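Local coordinates for ganglioside-induced differentiation-associated protein 2 (Homo sapiens, PDB 4UML) that is of unknown function in its details but carries a macro domain, a fold that in many relatives binds ADP-ribose, and probably acts in signalling, at residues C69-T75 against A123-T129; G62-L66 against S89-L93; V190-L194 against L222-R226; C149-L154 against V165-N171. One frame throughout, in Å; residues are numbered along the deposited sequence.

In the fold
From the N terminus the chain first passes 62-66, then 69-75, and returns as helix residues 89-93 to close interaction 2. Strand 125-129 then comes back to 71-75 and closes interaction 1, so these two contacts cross along the chain, and they share a packing seam where Ile90 meets Ile72 and Asn74. Interaction 4 follows in series, laying helix 139-159 against strand 164-167, which neighbours strand 71-75 in the same sheet. Interaction 3 comes last and joins helix 179-197 to the end of helix 210-223. It touches interaction 4 through Val190 and Phe193 but lies about 21 Å, centre to centre, from interaction 1, across the middle of the domain.

Interaction 1. Residues C69-T75 against A123-T129; sequences CTAIVNT and ARFIIHT
Strands 71-75 and 125-129 lie side by side and run the same way, their segments joined by five backbone hydrogen bonds. Phe125 N bonds to Thr70 O (2.8 Å) just ahead of strand 71-75, Ile72 N to Phe125 O, Ile127 N to Ile72 O (2.7 Å), Asn74 N to Ile127 O, and Thr129 N to Asn74 O. CA-H groups add to this: Val73 CA lies 3.2 Å from Ile127 O.

One side-chain hydrogen bond crosses. With CG anti to the backbone N (chi1 180°), the amide reaches the His128 ring: Asn74 ND2 donates to His128 ND1 at 3.2 Å, nearly straight at 166°, meeting the ring at its edge while the amide plane stands almost perpendicular to it. Asn74 OD1 is bonded to Ser87 and His128 NE2 to Thr116, giving both polar groups partners within the core. A leucine in place of Asn74 would probably leave His128 ND1 and the Ser87 hydroxyl without their mates.

Apolar contacts suit the small and beta-branched residues on both faces. Ala71 CB meets Ile127 CD1 at 3.7 Å, and Val73 CG1 meets Thr129 CG2 at 4.0 Å; on the other face Asn74 CB rests on Ile126 CG2 (3.7 Å).

That second face is covered by Ile90 of helix 85-94, the first by Val153 of helix 139-159, while strands 164-167 and 113-117 extend the sheet beyond the pair.

Interaction 2. Residues G62-L66 against S89-L93; sequences GDVAL and SIFML
Ser89 OG sits between two acceptors, Asp63 OD2 at 2.9 Å across the contact and Pro85 O one turn back in its own helix; the one hydroxyl proton has both within reach, and which of them it serves is not settled. Asp63 reaches the helix with CG opposite the backbone N (chi1 -172°), which carries the carboxylate across to the side of Ser89. Its other oxygen looks inward: Asp63 OD1 accepts from Ala65 N at 3.1 Å, the N-H arriving from above the carboxylate plane, and this closes an Asx turn. One carboxylate thus shapes its own loop and meets the neighbouring helix. With an alanine at Asp63, the Ala65 N-H would probably be left without the acceptor that closes the turn, and Ser89 would lose its partner in the loop.

Beside the polar pair the contact is apolar. Ala65 CB points at the helix and touches Ser89 CB (3.9 Å), Ile90 CG1 (4.0 Å) and Leu93 CD1 (3.8 Å). A methyl group suits this position, because Ala65 CA and Ile90 CA are only 5.1 Å apart. Leu93 CD1 also meets Leu66 CD2 at 4.1 Å, and Val64 CG1 touches Ile90 CD1.

The arrangement is an Asx turn leading into a short 3-10 segment after strand 57-61. Its Gly-Asp-Val sequence resembles the Gly-Asp loop that, in ADP-ribose-binding macro domains, lines the adenine side of the pocket, although such binding is only an inference here.

Interaction 3. Residues V190-L194 against L222-R226; sequences VRRFL and LYFPR
Arg191 leaves helix 179-197 pointing toward the end of helix 210-223, and its side chain meets that end almost atom by atom. CB packs against Phe224 CZ at 3.6 Å. The chain then bends at its second torsion (chi2 66°), which keeps it close to the partner: CG and CD both pass Tyr223 O, CD at 3.2 Å, and CD also lies against Phe224 CE1. NE turns to its own helix and forms a salt bridge with Glu195. At the tip, Arg191 NH1 donates to Tyr223 O at 3.0 Å, a bent bond (136° at the hydrogen) with the oxygen tilted out of the guanidinium plane. NH1 also has a weak bond to a water, 2.9 Å away, which donates to Pro225 O, while NH2 reaches Leu48 O.

An arginine fits here because Phe224 is the first residue to leave the helix, so the Tyr223 carbonyl lies at the helix's C-terminal end, where a cation is likely to be favoured. The Phe224 side chain and the arginine run alongside one another, heading opposite ways. Its ring is met obliquely by Val190 CG1 near CZ (4.3 Å) and Leu194 CD1 near CE1 (4.4 Å), apolar branches that suit an aromatic ring.

Val53 of helix 51-54 and Val57 of strand 57-61 also pack on Phe224. Tyr223 OH, bonded to His184, ties the two helices together nearer the N-terminal end of helix 179-197.

Interaction 4. Residues C149-L154 against V165-N171; sequences CYRNVL and VGFCVIN
The second half of a beta-alpha-beta crossover brings Tyr150, Val153 and Leu154 of helix 139-159 onto Phe167 and Ile170, in and just after strand 164-167. The crossover starts from strand 125-129 and passes over strand 71-75, which lies between the two in the sheet. Helix and strand segments run nearly antiparallel, with their axes 10.9 Å apart, a spacing filled by aromatic and branched aliphatic side chains.

Phe167 is the hub. Val153, pointing back at the strand, puts CG1 3.5 Å from Phe167 CE1, while Leu154 CD2 sits at the ring edge, 3.9 Å from Phe167 CZ. The Tyr150 ring is inclined only 29° to it but displaced, with little stacking and centroids 5.2 Å apart. A phenylalanine suits the place because its broad ring offers CE1 to Tyr150 and Val153 and its CZ side to Leu154. Val190 of helix 179-197 touches the same ring.

Ile170 fills the other part of the contact. Its CG2 packs on Cys149 CB at 3.9 Å, and its CD1 stands over the face of the Tyr150 ring, 3.6 Å from the centroid and 11° off the ring normal, a CH-pi contact made possible by a slim, extended isoleucine branch. Tyr150 has CG opposite its carbonyl carbon (chi1 -79°), which carries the ring toward the loop after the strand. There the hydroxyl has two partners: Ile170 N donates a weak, nearly straight bond to Tyr150 OH at 3.3 Å, and a water in the ring plane, 2.8 Å from Tyr150 OH, donates to Cys168 O.

Interaction 1. Residues C69-T75 against A123-T129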
loop_
_atom_site.group_PDB
_atom_site.type_symbol
_atom_site.label_atom_id
_atom_site.label_comp_id
_atom_site.label_asym_id
_atom_site.label_seq_id
_atom_site.Cartn_x
_atom_site.Cartn_y
_atom_site.Cartn_z
ATOM N N CYS A 69 5.012 9.016 -5.390
ATOM C CA CYS A 69 4.407 9.267 -4.097
ATOM C C CYS A 69 5.491 9.588 -3.069
ATOM O O CYS A 69 6.665 9.212 -3.253
ATOM C CB CYS A 69 3.600 8.037 -3.663
ATOM S SG CYS A 69 2.198 7.655 -4.745
ATOM N N THR A 70 5.105 10.219 -1.961
ATOM C CA THR A 70 6.049 10.546 -0.888
ATOM C C THR A 70 6.739 9.260 -0.415
ATOM O O THR A 70 7.976 9.241 -0.229
ATOM C CB THR A 70 5.361 11.248 0.302
ATOM O OG1 THR A 70 4.506 12.287 -0.213
ATOM C CG2 THR A 70 6.417 11.843 1.283
ATOM N N ALA A 71 5.934 8.214 -0.211
ATOM C CA ALA A 71 6.400 6.878 0.099
ATOM C C ALA A 71 5.698 5.829 -0.762
ATOM O O ALA A 71 4.501 5.938 -1.082
ATOM C CB ALA A 71 6.168 6.558 1.568
ATOM N N ILE A 72 6.458 4.825 -1.151
ATOM C CA ILE A 72 5.905 3.598 -1.689
ATOM C C ILE A 72 6.156 2.488 -0.678
ATOM O O ILE A 72 7.051 2.580 0.186
ATOM C CB ILE A 72 6.417 3.241 -3.100
ATOM C CG1 ILE A 72 7.935 3.001 -3.101
ATOM C CG2 ILE A 72 6.029 4.297 -4.107
ATOM C CD1 ILE A 72 8.295 1.907 -4.043
ATOM N N VAL A 73 5.330 1.461 -0.775
ATOM C CA VAL A 73 5.318 0.372 0.168
ATOM C C VAL A 73 5.908 -0.918 -0.440
ATOM O O VAL A 73 5.536 -1.338 -1.518
ATOM C CB VAL A 73 3.894 0.096 0.638
ATOM C CG1 VAL A 73 3.872 -1.085 1.606
ATOM C CG2 VAL A 73 3.262 1.329 1.277
ATOM N N ASN A 74 6.865 -1.483 0.274
ATOM C CA ASN A 74 7.495 -2.737 -0.037
ATOM C C ASN A 74 6.913 -3.763 0.924
ATOM O O ASN A 74 6.605 -3.450 2.080
ATOM C CB ASN A 74 9.005 -2.639 0.135
ATOM C CG ASN A 74 9.712 -3.971 -0.183
ATOM O OD1 ASN A 74 9.322 -4.666 -1.088
ATOM N ND2 ASN A 74 10.699 -4.332 0.613
ATOM N N THR A 75 6.637 -4.944 0.399
ATOM C CA THR A 75 6.144 -6.057 1.196
ATOM C C THR A 75 7.204 -7.149 1.205
ATOM O O THR A 75 7.788 -7.457 0.146
ATOM C CB THR A 75 4.759 -6.533 0.741
ATOM O OG1 THR A 75 4.207 -7.389 1.739
ATOM C CG2 THR A 75 4.772 -7.245 -0.622
ATOM N N ALA A 123 10.187 7.993 -5.501
ATOM C CA ALA A 123 9.577 8.282 -4.191
ATOM C C ALA A 123 10.667 8.664 -3.186
ATOM O O ALA A 123 11.759 8.119 -3.237
ATOM C CB ALA A 123 8.831 7.070 -3.681
ATOM N N ARG A 124 10.348 9.569 -2.269
ATOM C CA ARG A 124 11.245 9.993 -1.187
ATOM C C ARG A 124 11.550 8.875 -0.183
ATOM O O ARG A 124 12.676 8.791 0.318
ATOM C CB ARG A 124 10.656 11.219 -0.448
ATOM C CG ARG A 124 11.497 11.790 0.694
ATOM C CD ARG A 124 10.747 12.897 1.466
ATOM N NE ARG A 124 10.528 14.112 0.665
ATOM C CZ ARG A 124 9.517 14.984 0.814
ATOM N NH1 ARG A 124 8.567 14.819 1.751
ATOM N NH2 ARG A 124 9.451 16.051 0.010
ATOM N N PHE A 125 10.541 8.060 0.151
ATOM C CA PHE A 125 10.698 6.993 1.136
ATOM C C PHE A 125 10.165 5.679 0.637
ATOM O O PHE A 125 9.323 5.625 -0.238
ATOM C CB PHE A 125 9.922 7.295 2.431
ATOM C CG PHE A 125 10.320 8.588 3.132
ATOM C CD1 PHE A 125 11.555 8.712 3.766
ATOM C CD2 PHE A 125 9.421 9.637 3.235
ATOM C CE1 PHE A 125 11.913 9.898 4.417
ATOM C CE2 PHE A 125 9.742 10.808 3.924
ATOM C CZ PHE A 125 10.993 10.937 4.514
ATOM N N ILE A 126 10.651 4.602 1.244
ATOM C CA ILE A 126 10.012 3.305 1.126
ATOM C C ILE A 126 9.526 2.999 2.529
ATOM O O ILE A 126 10.283 3.195 3.497
ATOM C CB ILE A 126 10.991 2.199 0.695
ATOM C CG1 ILE A 126 11.605 2.509 -0.658
ATOM C CG2 ILE A 126 10.288 0.847 0.568
ATOM C CD1 ILE A 126 12.887 1.771 -0.923
ATOM N N ILE A 127 8.281 2.522 2.634
ATOM C CA ILE A 127 7.807 1.921 3.869
ATOM C C ILE A 127 7.803 0.398 3.674
ATOM O O ILE A 127 7.103 -0.127 2.805
ATOM C CB ILE A 127 6.405 2.443 4.256
ATOM C CG1 ILE A 127 6.484 3.942 4.499
ATOM C CG2 ILE A 127 5.890 1.699 5.504
ATOM C CD1 ILE A 127 5.139 4.615 4.566
ATOM N N HIS A 128 8.607 -0.304 4.471
ATOM C CA HIS A 128 8.711 -1.734 4.384
ATOM C C HIS A 128 7.771 -2.349 5.407
ATOM O O HIS A 128 7.738 -1.921 6.582
ATOM C CB HIS A 128 10.150 -2.162 4.677
ATOM C CG HIS A 128 11.172 -1.470 3.831
ATOM N ND1 HIS A 128 11.627 -1.993 2.640
ATOM C CD2 HIS A 128 11.796 -0.277 3.981
ATOM C CE1 HIS A 128 12.507 -1.166 2.100
ATOM N NE2 HIS A 128 12.641 -0.122 2.902
ATOM N N THR A 129 7.024 -3.352 4.981
ATOM C CA THR A 129 6.146 -4.064 5.902
ATOM C C THR A 129 6.130 -5.566 5.618
ATOM O O THR A 129 6.638 -5.992 4.579
ATOM C CB THR A 129 4.730 -3.463 5.823
ATOM O OG1 THR A 129 3.978 -3.881 6.956
ATOM C CG2 THR A 129 4.025 -3.841 4.523
#

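Interaction 2. Residues G62-L66 against S89-L93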
loop_
_atom_site.group_PDB
_atom_site.type_symbol
_atom_site.label_atom_id
_atom_site.label_comp_id
_atom_site.label_asym_id
_atom_site.label_seq_id
_atom_site.Cartn_x
_atom_site.Cartn_y
_atom_site.Cartn_z
ATOM N N GLY A 62 -0.113 -0.945 -12.368
ATOM C CA GLY A 62 1.285 -0.643 -12.703
ATOM C C GLY A 62 2.225 -1.027 -11.586
ATOM O O GLY A 62 1.780 -1.488 -10.529
ATOM N N ASP A 63 3.516 -0.819 -11.819
ATOM C CA ASP A 63 4.573 -1.193 -10.881
ATOM C C ASP A 63 4.735 -0.068 -9.855
ATOM O O ASP A 63 5.098 1.038 -10.213
ATOM C CB ASP A 63 5.875 -1.397 -11.655
ATOM C CG ASP A 63 7.000 -1.977 -10.816
ATOM O OD1 ASP A 63 6.987 -1.886 -9.553
ATOM O OD2 ASP A 63 7.934 -2.553 -11.443
ATOM N N VAL A 64 4.442 -0.365 -8.590
ATOM C CA VAL A 64 4.501 0.626 -7.524
ATOM C C VAL A 64 5.851 1.374 -7.480
ATOM O O VAL A 64 5.891 2.548 -7.128
ATOM C CB VAL A 64 4.180 -0.015 -6.162
ATOM C CG1 VAL A 64 5.368 -0.810 -5.640
ATOM C CG2 VAL A 64 3.782 1.053 -5.156
ATOM N N ALA A 65 6.938 0.704 -7.849
ATOM C CA ALA A 65 8.249 1.290 -7.807
ATOM C C ALA A 65 8.431 2.515 -8.704
ATOM O O ALA A 65 9.362 3.284 -8.504
ATOM C CB ALA A 65 9.310 0.243 -8.117
ATOM N N LEU A 66 7.521 2.708 -9.648
ATOM C CA LEU A 66 7.609 3.834 -10.579
ATOM C C LEU A 66 6.973 5.091 -10.040
ATOM O O LEU A 66 7.129 6.150 -10.630
ATOM C CB LEU A 66 6.914 3.472 -11.874
ATOM C CG LEU A 66 7.566 2.286 -12.617
ATOM C CD1 LEU A 66 6.735 1.909 -13.827
ATOM C CD2 LEU A 66 8.968 2.661 -13.014
ATOM N N SER A 89 11.331 -5.236 -8.060
ATOM C CA SER A 89 11.372 -3.908 -8.724
ATOM C C SER A 89 11.909 -2.840 -7.826
ATOM O O SER A 89 12.751 -2.045 -8.237
ATOM C CB SER A 89 9.994 -3.464 -9.152
ATOM O OG SER A 89 9.418 -4.496 -9.886
ATOM N N ILE A 90 11.362 -2.784 -6.611
ATOM C CA ILE A 90 11.747 -1.772 -5.686
ATOM C C ILE A 90 13.267 -1.836 -5.451
ATOM O O ILE A 90 13.937 -0.812 -5.516
ATOM C CB ILE A 90 10.973 -1.895 -4.357
ATOM C CG1 ILE A 90 9.473 -1.564 -4.539
ATOM C CG2 ILE A 90 11.614 -1.028 -3.326
ATOM C CD1 ILE A 90 8.640 -1.601 -3.247
ATOM N N PHE A 91 13.829 -3.011 -5.157
ATOM C CA PHE A 91 15.290 -3.066 -4.862
ATOM C C PHE A 91 16.152 -2.689 -6.079
ATOM O O PHE A 91 17.166 -1.987 -5.978
ATOM C CB PHE A 91 15.718 -4.467 -4.383
ATOM C CG PHE A 91 15.258 -4.822 -3.001
ATOM C CD1 PHE A 91 14.740 -3.876 -2.131
ATOM C CD2 PHE A 91 15.383 -6.115 -2.556
ATOM C CE1 PHE A 91 14.342 -4.229 -0.852
ATOM C CE2 PHE A 91 14.987 -6.474 -1.280
ATOM C CZ PHE A 91 14.476 -5.531 -0.424
ATOM N N MET A 92 15.731 -3.140 -7.237
ATOM C CA MET A 92 16.446 -2.819 -8.425
ATOM C C MET A 92 16.450 -1.303 -8.651
ATOM O O MET A 92 17.494 -0.711 -8.947
ATOM C CB MET A 92 15.783 -3.514 -9.596
ATOM C CG MET A 92 16.314 -3.007 -10.914
ATOM S SD MET A 92 15.765 -4.052 -12.256
ATOM C CE MET A 92 16.815 -5.481 -11.977
ATOM N N LEU A 93 15.291 -0.660 -8.505
ATOM C CA LEU A 93 15.206 0.777 -8.832
ATOM C C LEU A 93 15.762 1.669 -7.757
ATOM O O LEU A 93 16.292 2.747 -8.066
ATOM C CB LEU A 93 13.808 1.143 -9.207
ATOM C CG LEU A 93 13.398 0.479 -10.513
ATOM C CD1 LEU A 93 11.958 0.842 -10.817
ATOM C CD2 LEU A 93 14.335 0.903 -11.648
#

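Interaction 3. Residues V190-L194 against L222-R226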
loop_
_atom_site.group_PDB
_atom_site.type_symbol
_atom_site.label_atom_id
_atom_site.label_comp_id
_atom_site.label_asym_id
_atom_site.label_seq_id
_atom_site.Cartn_x
_atom_site.Cartn_y
_atom_site.Cartn_z
ATOM N N VAL A 190 -8.063 1.703 4.844
ATOM C CA VAL A 190 -7.739 2.993 4.258
ATOM C C VAL A 190 -8.966 3.926 4.317
ATOM O O VAL A 190 -8.821 5.119 4.547
ATOM C CB VAL A 190 -7.236 2.850 2.794
ATOM C CG1 VAL A 190 -7.170 4.178 2.087
ATOM C CG2 VAL A 190 -5.869 2.182 2.758
ATOM N N ARG A 191 -10.145 3.380 4.051
ATOM C CA ARG A 191 -11.384 4.193 4.141
ATOM C C ARG A 191 -11.475 4.859 5.516
ATOM O O ARG A 191 -11.555 6.083 5.609
ATOM C CB ARG A 191 -12.622 3.362 3.817
ATOM C CG ARG A 191 -13.942 4.029 4.189
ATOM C CD ARG A 191 -14.170 5.272 3.353
ATOM N NE ARG A 191 -15.244 6.146 3.860
ATOM C CZ ARG A 191 -16.282 6.607 3.150
ATOM N NH1 ARG A 191 -16.506 6.259 1.879
ATOM N NH2 ARG A 191 -17.136 7.427 3.746
ATOM N N ARG A 192 -11.387 4.053 6.562
ATOM C CA ARG A 192 -11.592 4.516 7.916
ATOM C C ARG A 192 -10.533 5.486 8.336
ATOM O O ARG A 192 -10.811 6.470 9.048
ATOM C CB ARG A 192 -11.664 3.343 8.881
ATOM C CG ARG A 192 -12.902 2.503 8.648
ATOM C CD ARG A 192 -12.946 1.287 9.544
ATOM N NE ARG A 192 -14.240 0.599 9.427
ATOM C CZ ARG A 192 -14.484 -0.657 9.813
ATOM N NH1 ARG A 192 -13.521 -1.404 10.353
ATOM N NH2 ARG A 192 -15.699 -1.178 9.652
ATOM N N PHE A 193 -9.312 5.241 7.890
ATOM C CA PHE A 193 -8.232 6.173 8.179
ATOM C C PHE A 193 -8.428 7.484 7.441
ATOM O O PHE A 193 -8.116 8.553 7.981
ATOM C CB PHE A 193 -6.878 5.575 7.776
ATOM C CG PHE A 193 -5.739 6.538 7.867
ATOM C CD1 PHE A 193 -5.420 7.350 6.792
ATOM C CD2 PHE A 193 -4.959 6.604 9.020
ATOM C CE1 PHE A 193 -4.351 8.230 6.859
ATOM C CE2 PHE A 193 -3.882 7.483 9.096
ATOM C CZ PHE A 193 -3.586 8.306 8.014
ATOM N N LEU A 194 -8.878 7.433 6.195
ATOM C CA LEU A 194 -9.016 8.668 5.464
ATOM C C LEU A 194 -10.182 9.516 6.014
ATOM O O LEU A 194 -10.133 10.742 5.953
ATOM C CB LEU A 194 -9.210 8.413 3.980
ATOM C CG LEU A 194 -7.973 8.040 3.157
ATOM C CD1 LEU A 194 -8.379 7.666 1.747
ATOM C CD2 LEU A 194 -6.990 9.191 3.109
ATOM N N LEU A 222 -17.893 -0.522 -2.566
ATOM C CA LEU A 222 -18.423 -0.844 -1.238
ATOM C C LEU A 222 -17.822 0.029 -0.129
ATOM O O LEU A 222 -18.521 0.431 0.823
ATOM C CB LEU A 222 -18.202 -2.341 -0.990
ATOM C CG LEU A 222 -18.342 -3.058 0.355
ATOM C CD1 LEU A 222 -19.738 -2.952 0.962
ATOM C CD2 LEU A 222 -17.977 -4.533 0.143
ATOM N N TYR A 223 -16.527 0.338 -0.244
ATOM C CA TYR A 223 -15.848 1.177 0.737
ATOM C C TYR A 223 -15.819 2.642 0.345
ATOM O O TYR A 223 -15.707 3.496 1.208
ATOM C CB TYR A 223 -14.429 0.637 0.998
ATOM C CG TYR A 223 -14.551 -0.740 1.557
ATOM C CD1 TYR A 223 -14.935 -0.919 2.863
ATOM C CD2 TYR A 223 -14.403 -1.860 0.753
ATOM C CE1 TYR A 223 -15.111 -2.171 3.380
ATOM C CE2 TYR A 223 -14.573 -3.122 1.272
ATOM C CZ TYR A 223 -14.931 -3.262 2.584
ATOM O OH TYR A 223 -15.125 -4.507 3.116
ATOM N N PHE A 224 -15.978 2.921 -0.948
ATOM C CA PHE A 224 -15.928 4.289 -1.452
ATOM C C PHE A 224 -17.094 4.517 -2.434
ATOM O O PHE A 224 -16.874 4.715 -3.632
ATOM C CB PHE A 224 -14.565 4.553 -2.117
ATOM C CG PHE A 224 -13.384 4.413 -1.170
ATOM C CD1 PHE A 224 -12.942 5.484 -0.409
ATOM C CD2 PHE A 224 -12.717 3.200 -1.049
ATOM C CE1 PHE A 224 -11.859 5.353 0.465
ATOM C CE2 PHE A 224 -11.634 3.065 -0.182
ATOM C CZ PHE A 224 -11.210 4.139 0.572
ATOM N N PRO A 225 -18.346 4.433 -1.928
ATOM C CA PRO A 225 -19.502 4.673 -2.816
ATOM C C PRO A 225 -19.411 6.033 -3.532
ATOM O O PRO A 225 -19.055 7.039 -2.912
ATOM C CB PRO A 225 -20.697 4.649 -1.853
ATOM C CG PRO A 225 -20.138 4.897 -0.501
ATOM C CD PRO A 225 -18.757 4.297 -0.518
ATOM N N ARG A 226 -19.715 6.048 -4.825
ATOM C CA ARG A 226 -19.599 7.264 -5.661
ATOM C C ARG A 226 -20.873 8.150 -5.716
ATOM O O ARG A 226 -20.768 9.373 -5.722
ATOM C CB ARG A 226 -19.228 6.870 -7.089
ATOM C CG ARG A 226 -17.859 6.241 -7.247
ATOM C CD ARG A 226 -17.910 5.172 -8.320
ATOM N NE ARG A 226 -16.749 5.194 -9.198
ATOM C CZ ARG A 226 -16.647 4.461 -10.307
ATOM N NH1 ARG A 226 -17.633 3.644 -10.665
ATOM N NH2 ARG A 226 -15.554 4.538 -11.057
HETATM O O HOH W 1 -17.394 7.644 -0.553
#

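Interaction 4. Residues C149-L154 against V165-N171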
loop_
_atom_site.group_PDB
_atom_site.type_symbol
_atom_site.label_atom_id
_atom_site.label_comp_id
_atom_site.label_asym_id
_atom_site.label_seq_id
_atom_site.Cartn_x
_atom_site.Cartn_y
_atom_site.Cartn_z
ATOM N N CYS A 149 -0.411 -4.164 9.230
ATOM C CA CYS A 149 0.392 -3.661 8.115
ATOM C C CYS A 149 -0.172 -2.350 7.555
ATOM O O CYS A 149 0.559 -1.369 7.428
ATOM C CB CYS A 149 0.445 -4.697 6.985
ATOM S SG CYS A 149 1.396 -6.158 7.402
ATOM N N TYR A 150 -1.436 -2.362 7.147
ATOM C CA TYR A 150 -2.035 -1.185 6.527
ATOM C C TYR A 150 -2.108 0.011 7.525
ATOM O O TYR A 150 -1.783 1.126 7.180
ATOM C CB TYR A 150 -3.427 -1.509 5.975
ATOM C CG TYR A 150 -3.362 -2.218 4.669
ATOM C CD1 TYR A 150 -3.235 -1.493 3.493
ATOM C CD2 TYR A 150 -3.289 -3.617 4.600
ATOM C CE1 TYR A 150 -3.091 -2.132 2.278
ATOM C CE2 TYR A 150 -3.174 -4.272 3.383
ATOM C CZ TYR A 150 -3.064 -3.529 2.236
ATOM O OH TYR A 150 -2.916 -4.136 1.046
ATOM N N ARG A 151 -2.493 -0.276 8.755
ATOM C CA ARG A 151 -2.587 0.726 9.834
ATOM C C ARG A 151 -1.209 1.362 10.118
ATOM O O ARG A 151 -1.064 2.577 10.232
ATOM C CB ARG A 151 -3.095 -0.006 11.063
ATOM C CG ARG A 151 -3.217 0.833 12.331
ATOM C CD ARG A 151 -2.013 0.679 13.250
ATOM N NE ARG A 151 -2.296 1.202 14.593
ATOM C CZ ARG A 151 -1.393 1.357 15.567
ATOM N NH1 ARG A 151 -0.118 1.043 15.378
ATOM N NH2 ARG A 151 -1.774 1.830 16.751
ATOM N N ASN A 152 -0.181 0.531 10.228
ATOM C CA ASN A 152 1.142 1.047 10.510
ATOM C C ASN A 152 1.807 1.819 9.366
ATOM O O ASN A 152 2.603 2.741 9.612
ATOM C CB ASN A 152 2.028 -0.071 11.029
ATOM C CG ASN A 152 1.680 -0.454 12.463
ATOM O OD1 ASN A 152 1.389 0.419 13.269
ATOM N ND2 ASN A 152 1.675 -1.750 12.770
ATOM N N VAL A 153 1.512 1.436 8.119
ATOM C CA VAL A 153 1.967 2.217 6.974
ATOM C C VAL A 153 1.404 3.616 7.047
ATOM O O VAL A 153 2.126 4.634 6.932
ATOM C CB VAL A 153 1.515 1.549 5.647
ATOM C CG1 VAL A 153 1.692 2.489 4.460
ATOM C CG2 VAL A 153 2.364 0.301 5.420
ATOM N N LEU A 154 0.094 3.646 7.237
ATOM C CA LEU A 154 -0.613 4.907 7.354
ATOM C C LEU A 154 -0.171 5.736 8.567
ATOM O O LEU A 154 -0.135 6.957 8.464
ATOM C CB LEU A 154 -2.107 4.651 7.400
ATOM C CG LEU A 154 -2.667 4.122 6.078
ATOM C CD1 LEU A 154 -4.080 3.570 6.278
ATOM C CD2 LEU A 154 -2.622 5.151 4.970
ATOM N N VAL A 165 0.875 8.224 -0.547
ATOM C CA VAL A 165 1.376 6.869 -0.288
ATOM C C VAL A 165 0.942 5.952 -1.447
ATOM O O VAL A 165 -0.227 5.939 -1.843
ATOM C CB VAL A 165 0.920 6.302 1.067
ATOM C CG1 VAL A 165 1.487 4.898 1.321
ATOM C CG2 VAL A 165 1.356 7.218 2.209
ATOM N N GLY A 166 1.921 5.290 -2.047
ATOM C CA GLY A 166 1.697 4.241 -3.023
ATOM C C GLY A 166 1.725 2.873 -2.383
ATOM O O GLY A 166 2.773 2.377 -2.027
ATOM N N PHE A 167 0.566 2.273 -2.211
ATOM C CA PHE A 167 0.485 0.905 -1.731
ATOM C C PHE A 167 0.717 -0.108 -2.831
ATOM O O PHE A 167 0.166 0.011 -3.908
ATOM C CB PHE A 167 -0.884 0.586 -1.123
ATOM C CG PHE A 167 -1.071 1.108 0.262
ATOM C CD1 PHE A 167 -0.625 0.381 1.363
ATOM C CD2 PHE A 167 -1.719 2.309 0.464
ATOM C CE1 PHE A 167 -0.803 0.860 2.642
ATOM C CE2 PHE A 167 -1.902 2.781 1.737
ATOM C CZ PHE A 167 -1.432 2.075 2.820
ATOM N N CYS A 168 1.522 -1.118 -2.521
ATOM C CA CYS A 168 1.504 -2.374 -3.262
ATOM C C CYS A 168 0.380 -3.185 -2.641
ATOM O O CYS A 168 -0.191 -2.824 -1.587
ATOM C CB CYS A 168 2.833 -3.116 -3.156
ATOM S SG CYS A 168 3.248 -3.629 -1.455
ATOM N N VAL A 169 0.054 -4.292 -3.281
ATOM C CA VAL A 169 -0.822 -5.258 -2.659
ATOM C C VAL A 169 0.023 -5.914 -1.579
ATOM O O VAL A 169 1.000 -6.602 -1.898
ATOM C CB VAL A 169 -1.338 -6.250 -3.724
ATOM C CG1 VAL A 169 -2.181 -7.340 -3.068
ATOM C CG2 VAL A 169 -2.183 -5.497 -4.761
ATOM N N ILE A 170 -0.270 -5.640 -0.293
ATOM C CA ILE A 170 0.639 -6.072 0.769
ATOM C C ILE A 170 0.686 -7.612 0.922
ATOM O O ILE A 170 1.708 -8.159 1.315
ATOM C CB ILE A 170 0.327 -5.355 2.138
ATOM C CG1 ILE A 170 0.719 -3.865 1.998
ATOM C CG2 ILE A 170 1.077 -5.983 3.311
ATOM C CD1 ILE A 170 0.363 -2.980 3.174
ATOM N N ASN A 171 -0.416 -8.267 0.632
ATOM C CA ASN A 171 -0.486 -9.722 0.690
ATOM C C ASN A 171 0.176 -10.284 -0.568
ATOM O O ASN A 171 -0.363 -10.142 -1.647
ATOM C CB ASN A 171 -1.950 -10.184 0.790
ATOM C CG ASN A 171 -2.878 -9.482 -0.206
ATOM O OD1 ASN A 171 -3.077 -8.249 -0.169
ATOM N ND2 ASN A 171 -3.470 -10.267 -1.098
HETATM O O HOH W 2 -3.413 -2.637 -1.293
#